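PDB 3F95: beta-glucosidase from Pseudoalteromonas sp., which is probably a beta-glucosidase that hydrolyses beta-linked glucans as a whole enzyme, this chain being its extra C-terminal beta-sandwich domain. Local coordinates for residues A[50-55]-A[129-134]. Sequence-based numbering, arbitrary orientation. Where two conformers were deposited one is given.
Sequences VNLSYQ and KSWHTL
Leu-52 sets both of its methyls over one face of the Trp-131 indole. Its CD1 methyl makes a CH-pi contact, 3.5 Å from the centroid of the five-membered ring and only 9° off the ring normal. CG stands anti to the backbone N (chi1 179°), and from there both methyls of Leu-52 reach the ring face. The second methyl, CD2, lies over the six-membered ring, 3.9 Å from CE3 of Trp-131. This face is the tight part. Val-50 packs more loosely at the ring edge, its CG2 4.1 Å from CZ2 of Trp-131. On the polar side one water lies in the indole plane, accepts from NE1 of Trp-131 at 3.1 Å and donates to O of Asn-51 at 2.7 Å. Ala-164 and Ala-166 of strand 161-171 also touch the indole. The contact joins the loop after strand 45-50 to segment 129-134, which runs into strand 132-137, across one sheet of the galactose-binding-like sandwich. With an alanine in place of Trp-131, the Leu-52 methyls are likely to lose their aromatic surface and the water its N-H donor. The chemistry implies a surface contact held mainly by dispersion, its one polar link passing through solvent.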
ATOM      1  N   VAL A  50      -9.909  -3.999  -9.653  1.00 13.83           N
ATOM      2  CA  VAL A  50     -10.731  -5.088  -9.113  1.00 14.31           C
ATOM      3  C   VAL A  50     -11.964  -4.441  -8.430  1.00 14.72           C
ATOM      4  O   VAL A  50     -11.983  -3.230  -8.148  1.00 14.79           O
ATOM      5  CB  VAL A  50      -9.949  -5.964  -8.099  1.00 13.71           C
ATOM      6  CG1 VAL A  50      -8.754  -6.667  -8.737  1.00 13.96           C
ATOM      7  CG2 VAL A  50      -9.505  -5.171  -6.889  1.00 16.90           C
ATOM      8  N   ASN A  51     -12.970  -5.255  -8.155  1.00 15.75           N
ATOM      9  CA  ASN A  51     -14.228  -4.731  -7.620  1.00 17.47           C
ATOM     10  C   ASN A  51     -14.417  -5.228  -6.199  1.00 18.59           C
ATOM     11  O   ASN A  51     -14.418  -6.442  -5.943  1.00 19.71           O
ATOM     12  CB  ASN A  51     -15.399  -5.151  -8.518  1.00 17.88           C
ATOM     13  CG  ASN A  51     -15.113  -4.945 -10.005  1.00 19.11           C
ATOM     14  OD1 ASN A  51     -14.608  -3.898 -10.435  1.00 17.31           O
ATOM     15  ND2 ASN A  51     -15.420  -5.969 -10.798  1.00 23.41           N
ATOM     16  N   LEU A  52     -14.515  -4.302  -5.258  1.00 18.50           N
ATOM     17  CA  LEU A  52     -14.774  -4.677  -3.887  1.00 19.17           C
ATOM     18  C   LEU A  52     -16.199  -4.275  -3.486  1.00 19.51           C
ATOM     19  O   LEU A  52     -17.052  -5.136  -3.328  1.00 19.57           O
ATOM     20  CB  LEU A  52     -13.734  -4.074  -2.966  1.00 18.79           C
ATOM     21  CG  LEU A  52     -13.874  -4.361  -1.463  1.00 22.39           C
ATOM     22  CD1 LEU A  52     -14.059  -5.872  -1.197  1.00 22.24           C
ATOM     23  CD2 LEU A  52     -12.670  -3.835  -0.731  1.00 21.14           C
ATOM     24  N   SER A  53     -16.435  -2.978  -3.321  1.00 19.53           N
ATOM     25  CA  SER A  53     -17.762  -2.473  -2.969  1.00 20.27           C
ATOM     26  C   SER A  53     -18.465  -1.889  -4.186  1.00 20.21           C
ATOM     27  O   SER A  53     -19.699  -1.813  -4.214  1.00 19.69           O
ATOM     28  CB  SER A  53     -17.653  -1.425  -1.857  1.00 20.59           C
ATOM     29  OG  SER A  53     -17.253  -2.019  -0.635  1.00 23.99           O
ATOM     30  N   TYR A  54     -17.677  -1.497  -5.197  1.00 19.30           N
ATOM     31  CA  TYR A  54     -18.168  -0.855  -6.430  1.00 20.00           C
ATOM     32  C   TYR A  54     -17.355  -1.404  -7.593  1.00 20.30           C
ATOM     33  O   TYR A  54     -16.362  -2.129  -7.355  1.00 22.28           O
ATOM     34  CB  TYR A  54     -18.002   0.691  -6.362  1.00 19.34           C
ATOM     35  CG  TYR A  54     -18.614   1.287  -5.138  1.00 20.51           C
ATOM     36  CD1 TYR A  54     -19.959   1.680  -5.128  1.00 20.67           C
ATOM     37  CD2 TYR A  54     -17.865   1.434  -3.961  1.00 21.17           C
ATOM     38  CE1 TYR A  54     -20.540   2.192  -3.970  1.00 21.45           C
ATOM     39  CE2 TYR A  54     -18.422   1.942  -2.822  1.00 21.28           C
ATOM     40  CZ  TYR A  54     -19.764   2.322  -2.825  1.00 20.95           C
ATOM     41  OH  TYR A  54     -20.287   2.839  -1.675  1.00 21.63           O
ATOM     42  N   GLN A  55     -17.748  -1.109  -8.834  1.00 20.19           N
ATOM     43  CA  GLN A  55     -16.883  -1.419  -9.985  0.50 20.24           C
ATOM     44  C   GLN A  55     -15.589  -0.607  -9.844  1.00 19.86           C
ATOM     45  O   GLN A  55     -15.623   0.594  -9.598  1.00 19.46           O
ATOM     46  CB  GLN A  55     -17.543  -1.243 -11.395  0.50 20.62           C
ATOM     47  CG  GLN A  55     -18.840  -0.373 -11.553  0.50 22.23           C
ATOM     48  CD  GLN A  55     -19.214  -0.007 -13.024  0.50 21.42           C
ATOM     49  OE1 GLN A  55     -19.851   1.034 -13.290  0.50 19.49           O
ATOM     50  NE2 GLN A  55     -18.830  -0.868 -13.970  0.50 23.64           N
ATOM     51  N   LYS A 129      -6.927 -15.704   1.935  1.00 17.19           N
ATOM     52  CA  LYS A 129      -7.018 -15.040   0.622  1.00 17.82           C
ATOM     53  C   LYS A 129      -8.303 -14.220   0.482  1.00 17.73           C
ATOM     54  O   LYS A 129      -8.804 -14.011  -0.625  1.00 18.04           O
ATOM     55  CB  LYS A 129      -6.893 -16.055  -0.530  1.00 17.08           C
ATOM     56  CG  LYS A 129      -5.590 -16.851  -0.503  1.00 17.15           C
ATOM     57  CD  LYS A 129      -5.479 -17.795  -1.684  1.00 19.21           C
ATOM     58  CE  LYS A 129      -4.159 -18.556  -1.661  1.00 19.69           C
ATOM     59  NZ  LYS A 129      -4.121 -19.534  -0.525  1.00 23.41           N
ATOM     60  N   SER A 130      -8.827 -13.755   1.613  1.00 18.10           N
ATOM     61  CA  SER A 130      -9.999 -12.901   1.647  1.00 17.84           C
ATOM     62  C   SER A 130      -9.562 -11.472   1.913  1.00 16.89           C
ATOM     63  O   SER A 130      -8.441 -11.234   2.348  1.00 15.26           O
ATOM     64  CB  SER A 130     -10.962 -13.327   2.766  1.00 19.10           C
ATOM     65  OG  SER A 130     -11.250 -14.709   2.688  1.00 21.83           O
ATOM     66  N   TRP A 131     -10.466 -10.532   1.672  1.00 15.97           N
ATOM     67  CA  TRP A 131     -10.231  -9.136   2.032  1.00 16.21           C
ATOM     68  C   TRP A 131     -10.208  -8.989   3.541  1.00 16.39           C
ATOM     69  O   TRP A 131     -11.008  -9.665   4.245  1.00 16.11           O
ATOM     70  CB  TRP A 131     -11.320  -8.223   1.476  1.00 16.05           C
ATOM     71  CG  TRP A 131     -11.207  -7.984   0.005  1.00 15.45           C
ATOM     72  CD1 TRP A 131     -11.871  -8.642  -0.997  1.00 17.65           C
ATOM     73  CD2 TRP A 131     -10.382  -6.991  -0.632  1.00 16.99           C
ATOM     74  NE1 TRP A 131     -11.502  -8.117  -2.237  1.00 17.60           N
ATOM     75  CE2 TRP A 131     -10.596  -7.100  -2.035  1.00 17.50           C
ATOM     76  CE3 TRP A 131      -9.480  -6.021  -0.149  1.00 16.42           C
ATOM     77  CZ2 TRP A 131      -9.943  -6.258  -2.972  1.00 17.27           C
ATOM     78  CZ3 TRP A 131      -8.818  -5.186  -1.090  1.00 16.77           C
ATOM     79  CH2 TRP A 131      -9.059  -5.319  -2.478  1.00 15.26           C
ATOM     80  N   HIS A 132      -9.300  -8.140   4.034  1.00 15.93           N
ATOM     81  CA  HIS A 132      -9.246  -7.706   5.444  1.00 16.11           C
ATOM     82  C   HIS A 132      -8.944  -6.220   5.535  1.00 16.65           C
ATOM     83  O   HIS A 132      -8.185  -5.675   4.719  1.00 16.14           O
ATOM     84  CB  HIS A 132      -8.183  -8.461   6.230  1.00 16.21           C
ATOM     85  CG  HIS A 132      -8.364  -9.942   6.157  1.00 18.47           C
ATOM     86  ND1 HIS A 132      -9.286 -10.611   6.932  1.00 19.59           N
ATOM     87  CD2 HIS A 132      -7.800 -10.871   5.353  1.00 17.09           C
ATOM     88  CE1 HIS A 132      -9.265 -11.897   6.623  1.00 17.99           C
ATOM     89  NE2 HIS A 132      -8.374 -12.082   5.664  1.00 20.07           N
ATOM     90  N   THR A 133      -9.548  -5.561   6.511  1.00 15.62           N
ATOM     91  CA  THR A 133      -9.235  -4.175   6.781  1.00 16.42           C
ATOM     92  C   THR A 133      -8.081  -4.129   7.787  1.00 16.03           C
ATOM     93  O   THR A 133      -8.193  -4.631   8.914  1.00 16.50           O
ATOM     94  CB  THR A 133     -10.452  -3.419   7.343  1.00 16.02           C
ATOM     95  OG1 THR A 133     -11.541  -3.579   6.441  1.00 17.73           O
ATOM     96  CG2 THR A 133     -10.134  -1.946   7.480  1.00 18.00           C
ATOM     97  N   LEU A 134      -6.966  -3.541   7.359  1.00 15.60           N
ATOM     98  CA  LEU A 134      -5.755  -3.475   8.180  1.00 15.93           C
ATOM     99  C   LEU A 134      -5.557  -2.045   8.686  1.00 17.16           C
ATOM    100  O   LEU A 134      -5.621  -1.080   7.893  1.00 17.22           O
ATOM    101  CB  LEU A 134      -4.539  -3.923   7.348  1.00 15.74           C
ATOM    102  CG  LEU A 134      -4.566  -5.315   6.707  1.00 18.02           C
ATOM    103  CD1 LEU A 134      -3.271  -5.554   5.899  1.00 18.11           C
ATOM    104  CD2 LEU A 134      -4.738  -6.413   7.815  1.00 16.25           C
TER
HETATM  105  O   HOH W   1     -12.951  -8.465  -4.912  1.00 32.25           O